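Local atomic coordinates of phenylalanyl-tRNA synthetase beta chain (Pyrococcus horikoshii, PDB entry 2CXI), a protein that forms, with the alpha subunit, the magnesium-dependent tetrameric synthetase that uses ATP to join L-phenylalanine to its cognate tRNA. Residues Y92-L97 / Y156-K161. Residues are numbered along the deposited sequence; the frame is centred on the assembly and turned at random.
Sequences YVDEKL and YKAAEK
Val93 pairs with Tyr156 where two parallel strands run together: Tyr156 N donates to Tyr92 O (2.8 Å). On the other side of Val93, Asp94 N donates to Tyr156 O (2.9 Å). Past this bridge the 92-97 chain turns off into a short 3-10 segment, and the Asp94 carboxylate takes over the next backbone bond. With CG anti to the backbone N (chi1 -165°), Asp94 OD2 reaches across to Ala158 N at 3.0 Å; that N-H arrives on the anti side, somewhat out of the carboxylate plane. A water bridges the same OD2 to Ala158 O. Meanwhile OD1 accepts from Lys96 N, met from well above the plane, closing an Asx turn, so both oxygens fix the group's rotation. With an alanine at Asp94, Ala158 N and Lys96 N would probably each lose an acceptor, and the turn would be freer to shift.

Val93, Leu97 and Tyr156 form a buried apolar cluster. Leu97 CD1 sits squarely over one face of the Tyr156 ring, 3.5 Å from its centroid, a CH-pi contact, while Val93 CG1 lies 3.7 Å from Tyr156 CD2. Tyr156 OH is hydrogen-bonded to Arg101 O. Nearer the surface, Leu97 CD2 and Lys96 CB pack on Ala158 CB.

In this N-terminal part of the beta subunit, strand 154-159, of the B3/4 domain, pairs in parallel with strand 84-93 in a mixed sheet; strand 84-93 gives way to an Asx turn at Asp94, whose carboxylate extends the pairing to Ala158 N.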
ATOM      1  N   TYR A  92      -1.529  -4.012 -14.624  1.00 16.03           N
ATOM      2  CA  TYR A  92      -2.759  -4.806 -14.715  1.00 16.07           C
ATOM      3  C   TYR A  92      -3.326  -4.760 -16.110  1.00 17.20           C
ATOM      4  O   TYR A  92      -3.500  -3.671 -16.667  1.00 16.99           O
ATOM      5  CB  TYR A  92      -3.787  -4.275 -13.721  1.00 16.78           C
ATOM      6  CG  TYR A  92      -3.275  -4.376 -12.308  1.00 16.87           C
ATOM      7  CD1 TYR A  92      -3.407  -5.585 -11.593  1.00 18.15           C
ATOM      8  CD2 TYR A  92      -2.637  -3.282 -11.680  1.00 17.26           C
ATOM      9  CE1 TYR A  92      -2.926  -5.688 -10.288  1.00 18.02           C
ATOM     10  CE2 TYR A  92      -2.167  -3.382 -10.357  1.00 16.44           C
ATOM     11  CZ  TYR A  92      -2.345  -4.588  -9.670  1.00 16.75           C
ATOM     12  OH  TYR A  92      -1.862  -4.739  -8.381  1.00 18.20           O
ATOM     13  N   VAL A  93      -3.572  -5.941 -16.679  1.00 17.15           N
ATOM     14  CA  VAL A  93      -4.280  -6.048 -17.972  1.00 17.23           C
ATOM     15  C   VAL A  93      -5.751  -6.460 -17.827  1.00 18.06           C
ATOM     16  O   VAL A  93      -6.062  -7.575 -17.371  1.00 18.69           O
ATOM     17  CB  VAL A  93      -3.522  -6.998 -18.954  1.00 17.34           C
ATOM     18  CG1 VAL A  93      -4.254  -7.087 -20.310  1.00 17.23           C
ATOM     19  CG2 VAL A  93      -2.108  -6.505 -19.118  1.00 16.86           C
ATOM     20  N   ASP A  94      -6.632  -5.537 -18.215  1.00 18.39           N
ATOM     21  CA  ASP A  94      -8.085  -5.699 -18.121  1.00 20.08           C
ATOM     22  C   ASP A  94      -8.636  -6.846 -18.976  1.00 21.06           C
ATOM     23  O   ASP A  94      -8.411  -6.905 -20.208  1.00 20.15           O
ATOM     24  CB  ASP A  94      -8.718  -4.394 -18.583  1.00 18.41           C
ATOM     25  CG  ASP A  94     -10.168  -4.274 -18.223  1.00 19.79           C
ATOM     26  OD1 ASP A  94     -10.804  -5.247 -17.731  1.00 16.57           O
ATOM     27  OD2 ASP A  94     -10.752  -3.210 -18.420  1.00 19.25           O
ATOM     28  N   GLU A  95      -9.363  -7.771 -18.340  1.00 21.95           N
ATOM     29  CA  GLU A  95      -9.978  -8.876 -19.081  1.00 23.56           C
ATOM     30  C   GLU A  95     -10.983  -8.384 -20.086  1.00 21.63           C
ATOM     31  O   GLU A  95     -11.246  -9.050 -21.084  1.00 21.70           O
ATOM     32  CB  GLU A  95     -10.634  -9.906 -18.146  1.00 24.11           C
ATOM     33  CG  GLU A  95     -11.825  -9.398 -17.349  1.00 27.86           C
ATOM     34  CD  GLU A  95     -12.457 -10.510 -16.501  1.00 30.08           C
ATOM     35  OE1 GLU A  95     -12.171 -11.719 -16.763  1.00 38.10           O
ATOM     36  OE2 GLU A  95     -13.227 -10.173 -15.566  1.00 38.53           O
ATOM     37  N   LYS A  96     -11.514  -7.194 -19.859  1.00 21.47           N
ATOM     38  CA  LYS A  96     -12.499  -6.606 -20.765  1.00 21.97           C
ATOM     39  C   LYS A  96     -11.878  -6.220 -22.106  1.00 20.83           C
ATOM     40  O   LYS A  96     -12.597  -5.911 -23.066  1.00 20.63           O
ATOM     41  CB  LYS A  96     -13.164  -5.392 -20.145  1.00 22.39           C
ATOM     42  CG  LYS A  96     -13.991  -5.711 -18.884  1.00 27.32           C
ATOM     43  CD  LYS A  96     -15.016  -4.583 -18.682  1.00 35.48           C
ATOM     44  CE  LYS A  96     -15.445  -4.480 -17.202  1.00 40.42           C
ATOM     45  NZ  LYS A  96     -14.962  -5.665 -16.392  1.00 42.59           N
ATOM     46  N   LEU A  97     -10.548  -6.272 -22.179  1.00 19.79           N
ATOM     47  CA  LEU A  97      -9.843  -6.042 -23.462  1.00 19.38           C
ATOM     48  C   LEU A  97      -9.749  -7.311 -24.338  1.00 19.25           C
ATOM     49  O   LEU A  97      -9.199  -7.269 -25.443  1.00 18.89           O
ATOM     50  CB  LEU A  97      -8.450  -5.439 -23.187  1.00 17.40           C
ATOM     51  CG  LEU A  97      -8.429  -3.942 -22.837  1.00 17.43           C
ATOM     52  CD1 LEU A  97      -7.035  -3.499 -22.422  1.00 16.55           C
ATOM     53  CD2 LEU A  97      -8.980  -3.043 -24.012  1.00 18.79           C
ATOM     54  N   TYR A 156      -3.542  -1.241 -18.082  1.00 16.14           N
ATOM     55  CA  TYR A 156      -3.924  -1.340 -19.479  1.00 16.20           C
ATOM     56  C   TYR A 156      -5.401  -1.808 -19.475  1.00 16.18           C
ATOM     57  O   TYR A 156      -5.699  -2.956 -19.105  1.00 17.45           O
ATOM     58  CB  TYR A 156      -2.975  -2.322 -20.182  1.00 15.14           C
ATOM     59  CG  TYR A 156      -3.346  -2.621 -21.610  1.00 15.43           C
ATOM     60  CD1 TYR A 156      -3.681  -1.595 -22.499  1.00 14.33           C
ATOM     61  CD2 TYR A 156      -3.307  -3.938 -22.086  1.00 13.82           C
ATOM     62  CE1 TYR A 156      -4.024  -1.891 -23.822  1.00 13.89           C
ATOM     63  CE2 TYR A 156      -3.612  -4.231 -23.406  1.00 14.41           C
ATOM     64  CZ  TYR A 156      -3.987  -3.192 -24.255  1.00 15.02           C
ATOM     65  OH  TYR A 156      -4.336  -3.497 -25.545  1.00 15.41           O
ATOM     66  N   LYS A 157      -6.307  -0.891 -19.777  1.00 16.66           N
ATOM     67  CA  LYS A 157      -7.733  -1.105 -19.517  1.00 18.36           C
ATOM     68  C   LYS A 157      -8.677  -0.819 -20.683  1.00 18.26           C
ATOM     69  O   LYS A 157      -8.334  -0.096 -21.622  1.00 18.29           O
ATOM     70  CB  LYS A 157      -8.178  -0.277 -18.282  1.00 18.21           C
ATOM     71  CG  LYS A 157      -8.165   1.252 -18.530  1.00 20.75           C
ATOM     72  CD  LYS A 157      -8.813   1.958 -17.362  1.00 28.63           C
ATOM     73  CE  LYS A 157      -8.891   3.463 -17.633  1.00 36.24           C
ATOM     74  NZ  LYS A 157     -10.101   4.139 -16.976  1.00 40.52           N
ATOM     75  N   ALA A 158      -9.886  -1.382 -20.594  1.00 17.93           N
ATOM     76  CA  ALA A 158     -10.959  -1.038 -21.502  1.00 19.22           C
ATOM     77  C   ALA A 158     -11.566   0.251 -20.954  1.00 20.55           C
ATOM     78  O   ALA A 158     -12.031   0.270 -19.834  1.00 21.29           O
ATOM     79  CB  ALA A 158     -12.011  -2.172 -21.538  1.00 19.15           C
ATOM     80  N   ALA A 159     -11.512   1.310 -21.749  1.00 21.09           N
ATOM     81  CA  ALA A 159     -12.025   2.630 -21.388  1.00 22.70           C
ATOM     82  C   ALA A 159     -13.299   3.023 -22.155  1.00 23.66           C
ATOM     83  O   ALA A 159     -13.462   2.708 -23.347  1.00 23.24           O
ATOM     84  CB  ALA A 159     -10.951   3.678 -21.640  1.00 20.98           C
ATOM     85  N   GLU A 160     -14.164   3.761 -21.454  1.00 24.85           N
ATOM     86  CA  GLU A 160     -15.280   4.482 -22.056  1.00 26.21           C
ATOM     87  C   GLU A 160     -14.783   5.433 -23.144  1.00 26.30           C
ATOM     88  O   GLU A 160     -13.720   6.054 -23.015  1.00 25.12           O
ATOM     89  CB  GLU A 160     -16.029   5.296 -20.981  1.00 26.33           C
ATOM     90  CG  GLU A 160     -16.615   4.474 -19.825  1.00 29.54           C
ATOM     91  CD  GLU A 160     -17.841   3.642 -20.226  1.00 36.36           C
ATOM     92  OE1 GLU A 160     -18.392   3.837 -21.341  1.00 37.23           O
ATOM     93  OE2 GLU A 160     -18.254   2.766 -19.433  1.00 36.22           O
ATOM     94  N   LYS A 161     -15.582   5.551 -24.202  1.00 26.27           N
ATOM     95  CA  LYS A 161     -15.255   6.388 -25.346  1.00 25.99           C
ATOM     96  C   LYS A 161     -15.278   7.904 -25.036  1.00 26.28           C
ATOM     97  O   LYS A 161     -14.787   8.714 -25.836  1.00 26.04           O
ATOM     98  CB  LYS A 161     -16.211   6.078 -26.496  1.00 26.30           C
ATOM     99  CG  LYS A 161     -16.166   4.647 -26.959  1.00 27.73           C
ATOM    100  CD  LYS A 161     -16.991   4.427 -28.201  1.00 30.11           C
ATOM    101  CE  LYS A 161     -17.078   2.942 -28.465  1.00 33.93           C
ATOM    102  NZ  LYS A 161     -17.359   2.597 -29.887  1.00 37.37           N
TER
HETATM  103  O   HOH W   1     -12.383  -1.400 -17.640  1.00 31.89           O